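PDB 4ITC: Lys-gingipain W83 from Porphyromonas gingivalis, which cleaves proteins after lysine as a cysteine protease and carries adhesin domains, hemolytic in isolation, of which this chain is the calcium-binding K1 domain. Local coordinates for residues A[16-21]-A[62-67]; A[94-99]-A[150-155]; A[77-82]-A[162-167]; A[7-12]-A[39-44]. All blocks are in the same frame, centred on the assembly; numbering follows the deposited sequence. Where two conformers were deposited one is given.

Contact 1 of 4, residues A[16-21]-A[62-67]; sequences WKTIDA and NYLITP. With CA (calcium ion), chain B; GAI (guanidine), chain G.
Asn62 and Asp20 share a calcium ion. Asn62 OD1 binds it at 2.4 Å and Asp20 OD1 at 2.3 Å, their amide and carboxylate planes 74° apart; a water, Asp22, Asp24 and His26 complete the site. Gly25 N bonds to Asp20 OD2, and Asn62 ND2 to Ser47 OG. Tyr63 forms an antiparallel hydrogen-bonded pair with Ile19, and its ring edge meets Ile19 O and the methyl of Ala21. Leu64, opposite Thr18, has CG anti to the backbone N (chi1 174°), which carries CD1 between Thr18 CG2 and Trp16 CE3, 3.7 Å from the latter. Ile65 pairs with Lys17 through two backbone bonds, and its CD1 presses on Ile19 CD1 at 3.5 Å, a tight methyl contact. Thr66 CA and Pro67 CD lie over one face of the Trp16 indole as CH-pi contacts, the proline carbon 3.5 Å from the centroid of the five-membered ring. Guanidine N1 is held by Thr18 OG1 (3.1 Å) and Trp16 O. Strand 17-20 is outermost in a five-stranded antiparallel sheet; strand 62-65 lies between it and strand 148-153, while strand 3-6 touches Trp16 and Pro67.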
loop_
_atom_site.group_PDB
_atom_site.type_symbol
_atom_site.label_atom_id
_atom_site.label_comp_id
_atom_site.label_asym_id
_atom_site.label_seq_id
_atom_site.Cartn_x
_atom_site.Cartn_y
_atom_site.Cartn_z
ATOM N N TRP A 16 2.718 10.909 -7.891
ATOM C CA TRP A 16 3.131 9.971 -6.840
ATOM C C TRP A 16 4.518 9.491 -7.205
ATOM O O TRP A 16 4.872 9.441 -8.366
ATOM C CB TRP A 16 2.160 8.799 -6.716
ATOM C CG TRP A 16 0.830 9.157 -6.121
ATOM C CD1 TRP A 16 -0.105 10.031 -6.640
ATOM C CD2 TRP A 16 0.254 8.610 -4.947
ATOM N NE1 TRP A 16 -1.198 10.081 -5.832
ATOM C CE2 TRP A 16 -1.005 9.212 -4.778
ATOM C CE3 TRP A 16 0.693 7.696 -3.994
ATOM C CZ2 TRP A 16 -1.838 8.909 -3.699
ATOM C CZ3 TRP A 16 -0.165 7.402 -2.915
ATOM C CH2 TRP A 16 -1.390 7.996 -2.788
ATOM N N LYS A 17 5.325 9.150 -6.216
ATOM C CA LYS A 17 6.653 8.626 -6.460
ATOM C C LYS A 17 6.708 7.160 -6.085
ATOM O O LYS A 17 6.085 6.744 -5.096
ATOM C CB LYS A 17 7.682 9.404 -5.631
ATOM C CG LYS A 17 9.105 8.885 -5.728
ATOM C CD LYS A 17 10.031 9.870 -5.051
ATOM C CE LYS A 17 11.452 9.388 -5.063
ATOM N NZ LYS A 17 12.356 10.328 -4.359
ATOM N N THR A 18 7.396 6.365 -6.879
ATOM C CA THR A 18 7.633 4.965 -6.537
ATOM C C THR A 18 9.115 4.752 -6.385
ATOM O O THR A 18 9.932 5.337 -7.125
ATOM C CB THR A 18 7.032 3.966 -7.546
ATOM O OG1 THR A 18 7.458 4.297 -8.883
ATOM C CG2 THR A 18 5.521 3.938 -7.444
ATOM N N ILE A 19 9.483 3.954 -5.395
ATOM C CA ILE A 19 10.870 3.563 -5.186
ATOM C C ILE A 19 10.956 2.049 -5.085
ATOM O O ILE A 19 10.404 1.438 -4.197
ATOM C CB ILE A 19 11.534 4.171 -3.946
ATOM C CG1 ILE A 19 11.281 5.689 -3.862
ATOM C CG2 ILE A 19 13.009 3.828 -3.952
ATOM C CD1 ILE A 19 11.755 6.291 -2.564
ATOM N N ASP A 20 11.708 1.469 -6.011
ATOM C CA ASP A 20 12.039 0.057 -5.983
ATOM C C ASP A 20 13.352 -0.062 -5.265
ATOM O O ASP A 20 14.447 -0.135 -5.899
ATOM C CB ASP A 20 12.157 -0.459 -7.421
ATOM C CG ASP A 20 12.715 -1.850 -7.524
ATOM O OD1 ASP A 20 12.640 -2.645 -6.582
ATOM O OD2 ASP A 20 13.267 -2.163 -8.636
ATOM N N ALA A 21 13.322 -0.064 -3.934
ATOM C CA ALA A 21 14.557 0.107 -3.186
ATOM C C ALA A 21 15.459 -1.114 -3.231
ATOM O O ALA A 21 16.689 -0.990 -3.163
ATOM C CB ALA A 21 14.274 0.526 -1.768
ATOM N N ASN A 62 9.599 -1.961 -1.467
ATOM C CA ASN A 62 8.962 -1.078 -2.482
ATOM C C ASN A 62 8.169 0.014 -1.797
ATOM O O ASN A 62 7.323 -0.295 -0.910
ATOM C CB ASN A 62 8.014 -1.838 -3.382
ATOM C CG ASN A 62 8.627 -3.064 -4.093
ATOM O OD1 ASN A 62 9.864 -3.141 -4.373
ATOM N ND2 ASN A 62 7.740 -4.006 -4.477
ATOM N N TYR A 63 8.346 1.243 -2.244
ATOM C CA TYR A 63 7.695 2.412 -1.673
ATOM C C TYR A 63 6.761 3.019 -2.679
ATOM O O TYR A 63 7.082 3.129 -3.860
ATOM C CB TYR A 63 8.674 3.493 -1.289
ATOM C CG TYR A 63 9.667 3.169 -0.165
ATOM C CD1 TYR A 63 10.727 2.323 -0.347
ATOM C CD2 TYR A 63 9.548 3.793 1.055
ATOM C CE1 TYR A 63 11.620 2.075 0.669
ATOM C CE2 TYR A 63 10.443 3.556 2.071
ATOM C CZ TYR A 63 11.496 2.698 1.848
ATOM O OH TYR A 63 12.413 2.474 2.842
ATOM N N LEU A 64 5.589 3.429 -2.204
ATOM C CA LEU A 64 4.622 4.234 -2.965
ATOM C C LEU A 64 4.395 5.479 -2.114
ATOM O O LEU A 64 3.963 5.374 -0.953
ATOM C CB LEU A 64 3.330 3.464 -3.152
ATOM C CG LEU A 64 2.188 4.229 -3.802
ATOM C CD1 LEU A 64 2.481 4.647 -5.230
ATOM C CD2 LEU A 64 0.913 3.409 -3.720
ATOM N N ILE A 65 4.662 6.647 -2.700
ATOM C CA ILE A 65 4.739 7.878 -1.944
ATOM C C ILE A 65 3.803 8.922 -2.538
ATOM O O ILE A 65 3.777 9.108 -3.755
ATOM C CB ILE A 65 6.198 8.401 -1.957
ATOM C CG1 ILE A 65 7.143 7.387 -1.263
ATOM C CG2 ILE A 65 6.334 9.765 -1.278
ATOM C CD1 ILE A 65 8.573 7.476 -1.718
ATOM N N THR A 66 3.043 9.570 -1.668
ATOM C CA THR A 66 2.143 10.656 -2.066
ATOM C C THR A 66 2.841 11.837 -2.706
ATOM O O THR A 66 4.032 12.052 -2.547
ATOM C CB THR A 66 1.325 11.176 -0.877
ATOM O OG1 THR A 66 2.219 11.831 0.022
ATOM C CG2 THR A 66 0.505 10.066 -0.177
ATOM N N PRO A 67 2.059 12.631 -3.453
ATOM C CA PRO A 67 2.523 13.979 -3.723
ATOM C C PRO A 67 2.739 14.759 -2.424
ATOM O O PRO A 67 2.294 14.333 -1.343
ATOM C CB PRO A 67 1.338 14.576 -4.526
ATOM C CG PRO A 67 0.531 13.468 -5.010
ATOM C CD PRO A 67 0.710 12.388 -3.988
HETATM CA CA CA B . 11.355 -4.364 -5.783
HETATM C C GAI G . 4.668 6.395 -10.609
HETATM N N1 GAI G . 5.614 6.614 -9.801
HETATM N N2 GAI G . 3.732 7.309 -10.856
HETATM N N3 GAI G . 4.611 5.219 -11.239
HETATM O O HOH W 1 10.360 -6.518 -5.241
#

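Contact 2 of 4, residues A[94-99]-A[150-155]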
loop_
_atom_site.group_PDB
_atom_site.type_symbol
_atom_site.label_atom_id
_atom_site.label_comp_id
_atom_site.label_asym_id
_atom_site.label_seq_id
_atom_site.Cartn_x
_atom_site.Cartn_y
_atom_site.Cartn_z
ATOM N N ALA A 94 4.404 -1.161 6.033
ATOM C CA ALA A 94 4.366 -0.056 7.003
ATOM C C ALA A 94 3.972 1.214 6.275
ATOM O O ALA A 94 4.152 1.307 5.063
ATOM C CB ALA A 94 5.692 0.103 7.742
ATOM N N VAL A 95 3.421 2.177 7.016
ATOM C CA VAL A 95 3.120 3.495 6.543
ATOM C C VAL A 95 3.949 4.484 7.329
ATOM O O VAL A 95 4.018 4.391 8.584
ATOM C CB VAL A 95 1.617 3.822 6.749
ATOM C CG1 VAL A 95 1.266 5.225 6.344
ATOM C CG2 VAL A 95 0.744 2.800 6.052
ATOM N N TYR A 96 4.598 5.428 6.634
ATOM C CA TYR A 96 5.506 6.405 7.239
ATOM C C TYR A 96 5.104 7.801 6.849
ATOM O O TYR A 96 4.528 7.982 5.771
ATOM C CB TYR A 96 6.964 6.242 6.698
ATOM C CG TYR A 96 7.586 4.885 6.942
ATOM C CD1 TYR A 96 7.333 3.811 6.096
ATOM C CD2 TYR A 96 8.439 4.684 8.029
ATOM C CE1 TYR A 96 7.916 2.572 6.328
ATOM C CE2 TYR A 96 9.016 3.457 8.260
ATOM C CZ TYR A 96 8.777 2.403 7.407
ATOM O OH TYR A 96 9.366 1.163 7.628
ATOM N N ALA A 97 5.474 8.765 7.685
ATOM C CA ALA A 97 5.391 10.184 7.368
ATOM C C ALA A 97 6.794 10.751 7.312
ATOM O O ALA A 97 7.646 10.407 8.130
ATOM C CB ALA A 97 4.541 10.956 8.381
ATOM N N SER A 98 7.043 11.598 6.336
ATOM C CA SER A 98 8.224 12.433 6.334
ATOM C C SER A 98 7.839 13.903 6.388
ATOM O O SER A 98 6.910 14.318 5.713
ATOM C CB SER A 98 9.026 12.183 5.076
ATOM O OG SER A 98 10.010 13.181 4.886
ATOM N N SER A 99 8.606 14.662 7.176
ATOM C CA SER A 99 8.506 16.108 7.241
ATOM C C SER A 99 9.465 16.826 6.301
ATOM O O SER A 99 9.336 18.058 6.108
ATOM C CB SER A 99 8.781 16.598 8.677
ATOM O OG SER A 99 10.087 16.280 9.104
ATOM N N ALA A 150 4.425 7.573 2.886
ATOM C CA ALA A 150 4.908 6.414 2.145
ATOM C C ALA A 150 4.258 5.161 2.622
ATOM O O ALA A 150 4.102 4.929 3.813
ATOM C CB ALA A 150 6.420 6.274 2.280
ATOM N N PHE A 151 3.895 4.324 1.659
ATOM C CA PHE A 151 3.466 2.935 1.878
ATOM C C PHE A 151 4.595 2.021 1.444
ATOM O O PHE A 151 5.024 2.082 0.274
ATOM C CB PHE A 151 2.222 2.640 1.032
ATOM C CG PHE A 151 1.035 3.546 1.341
ATOM C CD1 PHE A 151 0.887 4.754 0.702
ATOM C CD2 PHE A 151 0.135 3.198 2.330
ATOM C CE1 PHE A 151 -0.166 5.605 0.992
ATOM C CE2 PHE A 151 -0.942 4.035 2.601
ATOM C CZ PHE A 151 -1.089 5.224 1.957
ATOM N N ARG A 152 5.098 1.200 2.360
ATOM C CA ARG A 152 6.281 0.413 2.119
ATOM C C ARG A 152 5.954 -1.056 2.261
ATOM O O ARG A 152 5.489 -1.503 3.308
ATOM C CB ARG A 152 7.359 0.756 3.136
ATOM C CG ARG A 152 8.723 0.136 2.893
ATOM C CD ARG A 152 9.658 0.444 4.065
ATOM N NE ARG A 152 10.952 -0.184 3.855
ATOM C CZ ARG A 152 11.882 -0.290 4.765
ATOM N NH1 ARG A 152 11.672 0.144 6.000
ATOM N NH2 ARG A 152 13.032 -0.862 4.430
ATOM N N HIS A 153 6.187 -1.820 1.199
ATOM C CA HIS A 153 6.066 -3.299 1.213
ATOM C C HIS A 153 7.440 -3.873 1.370
ATOM O O HIS A 153 8.264 -3.695 0.499
ATOM C CB HIS A 153 5.438 -3.766 -0.089
ATOM C CG HIS A 153 5.181 -5.230 -0.151
ATOM N ND1 HIS A 153 5.071 -5.915 -1.348
ATOM C CD2 HIS A 153 4.870 -6.112 0.815
ATOM C CE1 HIS A 153 4.755 -7.172 -1.103
ATOM N NE2 HIS A 153 4.637 -7.319 0.208
ATOM N N PHE A 154 7.694 -4.517 2.510
ATOM C CA PHE A 154 9.068 -4.909 2.870
ATOM C C PHE A 154 9.002 -6.012 3.894
ATOM O O PHE A 154 7.931 -6.302 4.407
ATOM C CB PHE A 154 9.928 -3.710 3.385
ATOM C CG PHE A 154 9.579 -3.247 4.785
ATOM C CD1 PHE A 154 8.313 -2.758 5.091
ATOM C CD2 PHE A 154 10.509 -3.309 5.789
ATOM C CE1 PHE A 154 7.995 -2.354 6.359
ATOM C CE2 PHE A 154 10.192 -2.888 7.075
ATOM C CZ PHE A 154 8.925 -2.446 7.361
ATOM N N GLN A 155 10.152 -6.622 4.196
ATOM C CA GLN A 155 10.195 -7.770 5.155
ATOM C C GLN A 155 9.093 -8.774 4.831
ATOM O O GLN A 155 8.367 -9.272 5.721
ATOM C CB GLN A 155 10.129 -7.306 6.611
ATOM C CG GLN A 155 11.442 -6.673 7.021
ATOM C CD GLN A 155 11.417 -6.023 8.393
ATOM O OE1 GLN A 155 10.501 -6.226 9.188
ATOM N NE2 GLN A 155 12.434 -5.245 8.668
#
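Four backbone hydrogen bonds join Ala94 to Arg152 and Tyr96 to Ala150, two for each antiparallel pair; Arg152 N reaches Ala94 O at 2.9 Å. Between them Val95 and Phe151 form a non-hydrogen-bonded pair, with Val95 CA making a CA-H...O contact to Ala150 O. The polar side-chain link is Arg152 NH1 to Tyr96 OH, 3.0 Å; the hydroxyl oxygen lies only 7° out of the guanidinium plane. With CG anti to the backbone N (chi1 -172°) and the chain extended to NE, Arg152 passes the Tyr96 ring, its CD 3.6 Å from Tyr96 CE1, before the guanidinium reaches the hydroxyl. The ring and guanidinium planes stand 48° apart. Arg152 NE makes a salt bridge with Asp61, which gives the group a second anchor.

Aromatic and apolar packing adds to this grip. Phe154 CD2 lies 3.5 Å above the guanidinium plane, over its centre, while the edge of the Phe154 ring meets Ala94 CB, 3.6 Å from CE1. On the other side of the sheet, Val95 CG2 lies alongside Phe151 CD2 at 3.8 Å, and Phe151 in turn meets Phe79 edge to face. One side thus carries the Tyr96, Arg152 and Phe154 cluster and the other faces the interior between two antiparallel sheets, the beta-sandwich arrangement of the cleaved adhesin domain.

Contact 3 of 4, residues A[77-82]-A[162-167]; sequences LTFWVC and IDLDEV. With CA (calcium ion), chain C.
Strands 77-82 and 162-167 run antiparallel, their axes 4.8 Å apart at closest approach with 153° between their N-to-C directions; paired backbone bonds join Trp80 to Asp165 and Cys82 to Asp163, but Phe79 lies nearest Val167, so Glu166 bulges out as an extra residue. Toward the sandwich interior, Leu164 packs on the Phe79 ring, Val81 CG2 meets Ile162 CG1, and Leu77 CD1 touches Val167 CG1 at 3.7 Å. On the opposite face Cys82 and Asp163 lie side by side. Trp80 CD1 rests against Glu166 CB. A water links Thr78 OG1 to Glu166 O. Asp165 grips a calcium ion with both carboxylate oxygens, OD1 at 2.4 Å and OD2 at 2.5 Å, while Glu166, its chain bent at chi2 (-57°), adds OE1 at 2.4 Å. Tyr39 N donates a hydrogen bond to Asp165 OD2. Adjacent acidic residues supply three oxygens to one ion, whose charge probably offsets the repulsion between their carboxylates.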
loop_
_atom_site.group_PDB
_atom_site.type_symbol
_atom_site.label_atom_id
_atom_site.label_comp_id
_atom_site.label_asym_id
_atom_site.label_seq_id
_atom_site.Cartn_x
_atom_site.Cartn_y
_atom_site.Cartn_z
ATOM N N LEU A 77 -5.330 10.008 7.746
ATOM C CA LEU A 77 -5.186 9.150 6.567
ATOM C C LEU A 77 -6.069 7.926 6.744
ATOM O O LEU A 77 -6.039 7.253 7.797
ATOM C CB LEU A 77 -3.727 8.694 6.421
ATOM C CG LEU A 77 -3.419 7.485 5.519
ATOM C CD1 LEU A 77 -3.706 7.785 4.049
ATOM C CD2 LEU A 77 -1.951 7.018 5.680
ATOM N N THR A 78 -6.822 7.593 5.693
ATOM C CA THR A 78 -7.500 6.315 5.623
ATOM C C THR A 78 -7.171 5.651 4.301
ATOM O O THR A 78 -6.948 6.297 3.330
ATOM C CB THR A 78 -9.024 6.437 5.776
ATOM O OG1 THR A 78 -9.569 7.213 4.717
ATOM C CG2 THR A 78 -9.350 7.123 7.131
ATOM N N PHE A 79 -7.144 4.319 4.325
ATOM C CA PHE A 79 -6.913 3.545 3.102
ATOM C C PHE A 79 -7.404 2.156 3.361
ATOM O O PHE A 79 -7.696 1.782 4.500
ATOM C CB PHE A 79 -5.418 3.531 2.696
ATOM C CG PHE A 79 -4.503 2.949 3.714
ATOM C CD1 PHE A 79 -4.009 3.732 4.727
ATOM C CD2 PHE A 79 -4.093 1.633 3.648
ATOM C CE1 PHE A 79 -3.150 3.223 5.678
ATOM C CE2 PHE A 79 -3.222 1.114 4.591
ATOM C CZ PHE A 79 -2.756 1.917 5.612
ATOM N N TRP A 80 -7.497 1.382 2.286
ATOM C CA TRP A 80 -7.945 -0.019 2.312
ATOM C C TRP A 80 -6.785 -0.905 1.856
ATOM O O TRP A 80 -6.049 -0.544 0.923
ATOM C CB TRP A 80 -9.148 -0.194 1.379
ATOM C CG TRP A 80 -10.363 0.523 1.873
ATOM C CD1 TRP A 80 -10.652 1.836 1.685
ATOM C CD2 TRP A 80 -11.451 -0.030 2.632
ATOM N NE1 TRP A 80 -11.843 2.148 2.274
ATOM C CE2 TRP A 80 -12.348 1.027 2.879
ATOM C CE3 TRP A 80 -11.724 -1.291 3.172
ATOM C CZ2 TRP A 80 -13.519 0.853 3.584
ATOM C CZ3 TRP A 80 -12.918 -1.469 3.889
ATOM C CH2 TRP A 80 -13.790 -0.423 4.069
ATOM N N VAL A 81 -6.645 -2.056 2.501
ATOM C CA VAL A 81 -5.610 -3.018 2.199
ATOM C C VAL A 81 -6.180 -4.434 2.213
ATOM O O VAL A 81 -7.111 -4.747 2.951
ATOM C CB VAL A 81 -4.452 -2.884 3.210
ATOM C CG1 VAL A 81 -4.883 -3.168 4.632
ATOM C CG2 VAL A 81 -3.244 -3.694 2.813
ATOM N N CYS A 82 -5.599 -5.293 1.395
ATOM C CA CYS A 82 -5.883 -6.703 1.468
ATOM C C CYS A 82 -4.720 -7.476 0.949
ATOM O O CYS A 82 -3.791 -6.909 0.348
ATOM C CB CYS A 82 -7.134 -7.088 0.699
ATOM S SG CYS A 82 -6.967 -7.103 -1.098
ATOM N N ILE A 162 0.233 -7.770 -1.943
ATOM C CA ILE A 162 -0.528 -6.853 -1.146
ATOM C C ILE A 162 -1.193 -5.846 -2.087
ATOM O O ILE A 162 -0.546 -5.297 -2.990
ATOM C CB ILE A 162 0.337 -6.140 -0.055
ATOM C CG1 ILE A 162 -0.544 -5.242 0.829
ATOM C CG2 ILE A 162 1.538 -5.410 -0.617
ATOM C CD1 ILE A 162 0.219 -4.718 2.028
ATOM N N ASP A 163 -2.468 -5.585 -1.851
ATOM C CA ASP A 163 -3.227 -4.628 -2.623
ATOM C C ASP A 163 -3.607 -3.447 -1.700
ATOM O O ASP A 163 -3.966 -3.647 -0.551
ATOM C CB ASP A 163 -4.519 -5.229 -3.123
ATOM C CG ASP A 163 -4.387 -6.490 -3.967
ATOM O OD1 ASP A 163 -3.298 -6.911 -4.431
ATOM O OD2 ASP A 163 -5.506 -7.092 -4.181
ATOM N N LEU A 164 -3.654 -2.257 -2.282
ATOM C CA LEU A 164 -3.889 -1.008 -1.583
ATOM C C LEU A 164 -4.834 -0.171 -2.436
ATOM O O LEU A 164 -4.682 -0.113 -3.669
ATOM C CB LEU A 164 -2.551 -0.261 -1.376
ATOM C CG LEU A 164 -2.613 1.189 -0.913
ATOM C CD1 LEU A 164 -2.964 1.199 0.555
ATOM C CD2 LEU A 164 -1.263 1.889 -1.100
ATOM N N ASP A 165 -5.823 0.472 -1.789
ATOM C CA ASP A 165 -6.811 1.269 -2.538
ATOM C C ASP A 165 -7.379 2.394 -1.705
ATOM O O ASP A 165 -7.296 2.396 -0.461
ATOM C CB ASP A 165 -7.933 0.367 -3.072
ATOM C CG ASP A 165 -8.643 0.934 -4.297
ATOM O OD1 ASP A 165 -8.184 1.930 -4.890
ATOM O OD2 ASP A 165 -9.667 0.333 -4.702
ATOM N N GLU A 166 -7.937 3.376 -2.429
ATOM C CA GLU A 166 -8.845 4.391 -1.880
ATOM C C GLU A 166 -8.181 5.145 -0.726
ATOM O O GLU A 166 -8.627 5.089 0.413
ATOM C CB GLU A 166 -10.136 3.728 -1.464
ATOM C CG GLU A 166 -10.865 3.062 -2.649
ATOM C CD GLU A 166 -11.193 3.974 -3.807
ATOM O OE1 GLU A 166 -11.131 3.440 -4.948
ATOM O OE2 GLU A 166 -11.456 5.201 -3.586
ATOM N N VAL A 167 -7.120 5.833 -1.067
ATOM C CA VAL A 167 -6.332 6.602 -0.103
ATOM C C VAL A 167 -6.940 7.969 0.038
ATOM O O VAL A 167 -7.132 8.664 -0.932
ATOM C CB VAL A 167 -4.892 6.768 -0.575
ATOM C CG1 VAL A 167 -4.120 7.730 0.337
ATOM C CG2 VAL A 167 -4.218 5.398 -0.643
HETATM CA CA CA C . -10.007 2.002 -6.499
HETATM O O HOH W 2 -10.224 5.485 2.727
#

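Contact 4 of 4, residues A[7-12]-A[39-44]; sequences SFENGI and YNSNGC. With CA (calcium ion), chain C; GAI (guanidine), chain G.
Ser7 and Gly43 meet at a calcium ion through their backbone carbonyls, Ser7 O at 2.4 Å and Gly43 O at 2.3 Å. Ser7 OG turns to Glu166, whose carboxylate also serves the metal. Phe8 sets its CB against Cys44 CA at 3.9 Å, while its ring packs on Val45 and Val167. Phe8 O makes a CA-H...O contact with Gly43 CA. A water lies between Phe8 O and Cys44 O, within hydrogen-bonding distance of both.

Glu9 contributes the largest share of the contact. Bent at chi2 (-54°), its chain folds back to put OE2 on the calcium at 2.3 Å, next to Ser41 OG, itself a ligand at 2.4 Å. Its other oxygen, Glu9 OE1, accepts weak hydrogen bonds from Asn42 N at 3.1 Å and from Gly43 N at 3.0 Å. A second water bridges Glu9 O and OE1 to Asn42 ND2. The calcium site joins the loop after strand 3-6 to the start of strand 43-48, and Asp165 and Glu166 of strand 161-171 complete it, in the beta-sandwich adhesin domain. Ser41 OG donates to Tyr39 O, from above the carbonyl plane, which probably orients the metal-bound hydroxyl. Farther along, beyond Gly11, Ile12 turns to the guanidine: Ile12 CG2 lies 3.4 Å from guanidine N2, which makes a weak hydrogen bond to Ile12 O.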
loop_
_atom_site.group_PDB
_atom_site.type_symbol
_atom_site.label_atom_id
_atom_site.label_comp_id
_atom_site.label_asym_id
_atom_site.label_seq_id
_atom_site.Cartn_x
_atom_site.Cartn_y
_atom_site.Cartn_z
ATOM N N SER A 7 -8.237 7.175 -5.917
ATOM C CA SER A 7 -8.914 5.916 -6.106
ATOM C C SER A 7 -8.197 4.929 -6.997
ATOM O O SER A 7 -8.595 3.768 -7.130
ATOM C CB SER A 7 -10.329 6.173 -6.657
ATOM O OG SER A 7 -11.142 6.827 -5.694
ATOM N N PHE A 8 -7.116 5.363 -7.636
ATOM C CA PHE A 8 -6.342 4.512 -8.526
ATOM C C PHE A 8 -7.144 3.843 -9.656
ATOM O O PHE A 8 -6.839 2.716 -10.057
ATOM C CB PHE A 8 -5.565 3.449 -7.716
ATOM C CG PHE A 8 -4.619 4.036 -6.728
ATOM C CD1 PHE A 8 -3.480 4.700 -7.148
ATOM C CD2 PHE A 8 -4.853 3.900 -5.368
ATOM C CE1 PHE A 8 -2.578 5.277 -6.235
ATOM C CE2 PHE A 8 -3.970 4.471 -4.476
ATOM C CZ PHE A 8 -2.857 5.164 -4.891
ATOM N N GLU A 9 -8.130 4.537 -10.180
ATOM C CA GLU A 9 -8.964 3.963 -11.223
ATOM C C GLU A 9 -8.263 4.006 -12.562
ATOM O O GLU A 9 -8.615 3.254 -13.488
ATOM C CB GLU A 9 -10.343 4.647 -11.275
ATOM C CG GLU A 9 -11.138 4.456 -9.989
ATOM C CD GLU A 9 -11.272 3.005 -9.601
ATOM O OE1 GLU A 9 -11.696 2.192 -10.454
ATOM O OE2 GLU A 9 -11.000 2.640 -8.426
ATOM N N ASN A 10 -7.278 4.888 -12.694
ATOM C CA ASN A 10 -6.469 4.992 -13.907
ATOM C C ASN A 10 -4.981 4.966 -13.618
ATOM O O ASN A 10 -4.196 5.752 -14.136
ATOM C CB ASN A 10 -6.898 6.236 -14.692
ATOM C CG ASN A 10 -8.277 6.060 -15.279
ATOM O OD1 ASN A 10 -9.264 6.598 -14.782
ATOM N ND2 ASN A 10 -8.341 5.248 -16.280
ATOM N N GLY A 11 -4.581 4.050 -12.744
ATOM C CA GLY A 11 -3.184 3.836 -12.493
ATOM C C GLY A 11 -2.633 4.784 -11.432
ATOM O O GLY A 11 -3.355 5.433 -10.697
ATOM N N ILE A 12 -1.310 4.813 -11.380
ATOM C CA ILE A 12 -0.590 5.639 -10.422
ATOM C C ILE A 12 -0.218 6.962 -11.105
ATOM O O ILE A 12 0.572 6.983 -12.050
ATOM C CB ILE A 12 0.683 4.938 -9.950
ATOM C CG1 ILE A 12 0.340 3.560 -9.351
ATOM C CG2 ILE A 12 1.401 5.825 -8.921
ATOM C CD1 ILE A 12 1.547 2.718 -9.036
ATOM N N TYR A 39 -11.122 -1.949 -4.116
ATOM C CA TYR A 39 -12.153 -1.932 -3.083
ATOM C C TYR A 39 -13.349 -1.155 -3.624
ATOM O O TYR A 39 -13.253 0.015 -3.925
ATOM C CB TYR A 39 -11.638 -1.317 -1.787
ATOM C CG TYR A 39 -12.776 -1.188 -0.816
ATOM C CD1 TYR A 39 -13.333 -2.311 -0.238
ATOM C CD2 TYR A 39 -13.339 0.032 -0.573
ATOM C CE1 TYR A 39 -14.455 -2.213 0.567
ATOM C CE2 TYR A 39 -14.439 0.147 0.260
ATOM C CZ TYR A 39 -14.967 -0.990 0.821
ATOM O OH TYR A 39 -16.061 -0.857 1.645
ATOM N N ASN A 40 -14.469 -1.853 -3.767
ATOM C CA ASN A 40 -15.704 -1.246 -4.266
ATOM C C ASN A 40 -15.463 -0.399 -5.499
ATOM O O ASN A 40 -16.042 0.674 -5.666
ATOM C CB ASN A 40 -16.389 -0.455 -3.132
ATOM C CG ASN A 40 -17.792 0.042 -3.493
ATOM O OD1 ASN A 40 -18.253 1.100 -2.993
ATOM N ND2 ASN A 40 -18.466 -0.690 -4.349
ATOM N N SER A 41 -14.580 -0.886 -6.361
ATOM C CA SER A 41 -14.077 -0.146 -7.506
ATOM C C SER A 41 -13.213 -1.050 -8.375
ATOM O O SER A 41 -12.787 -2.081 -7.937
ATOM C CB SER A 41 -13.311 1.088 -7.066
ATOM O OG SER A 41 -12.105 0.756 -6.392
ATOM N N ASN A 42 -12.899 -0.552 -9.575
ATOM C CA ASN A 42 -12.247 -1.291 -10.652
ATOM C C ASN A 42 -10.706 -1.365 -10.575
ATOM O O ASN A 42 -10.063 -2.272 -11.117
ATOM C CB ASN A 42 -12.620 -0.563 -11.956
ATOM C CG ASN A 42 -12.371 -1.398 -13.201
ATOM O OD1 ASN A 42 -12.981 -2.456 -13.371
ATOM N ND2 ASN A 42 -11.517 -0.906 -14.097
ATOM N N GLY A 43 -10.125 -0.351 -9.972
ATOM C CA GLY A 43 -8.677 -0.155 -9.948
ATOM C C GLY A 43 -8.090 -0.024 -8.560
ATOM O O GLY A 43 -8.743 0.420 -7.623
ATOM N N CYS A 44 -6.856 -0.487 -8.433
ATOM C CA CYS A 44 -6.099 -0.354 -7.178
ATOM C C CYS A 44 -4.625 -0.400 -7.501
ATOM O O CYS A 44 -4.254 -0.305 -8.671
ATOM C CB CYS A 44 -6.465 -1.439 -6.205
ATOM S SG CYS A 44 -6.011 -3.116 -6.664
HETATM CA CA CA C . -10.007 2.002 -6.499
HETATM C C GAI G . 4.668 6.395 -10.609
HETATM N N1 GAI G . 5.614 6.614 -9.801
HETATM N N2 GAI G . 3.732 7.309 -10.856
HETATM N N3 GAI G . 4.611 5.219 -11.239
HETATM O O HOH W 3 -4.916 1.190 -11.069
HETATM O O HOH W 4 -10.755 1.621 -13.245
#

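Overall arrangement
From the N terminus, segment 7-12 opens contact 4 and 16-21 opens contact 1; contact 4 closes at 39-44 and contact 1 at 62-67, so the two loops cross. The chain then enters strand 75-83, opening contact 3, which closes only at 162-167; contact 2, between 94-99 and 150-155, is nested inside that loop. Contacts 1 and 2 share the five-stranded sheet through neighbouring strands 62-65 and 148-153. Contacts 3 and 4 share the other sheet and one calcium ion. Across the interior, Phe151 and Val95 of contact 2 pack on contact 3, and Leu64 of contact 1 meets Leu164, joining both sheets.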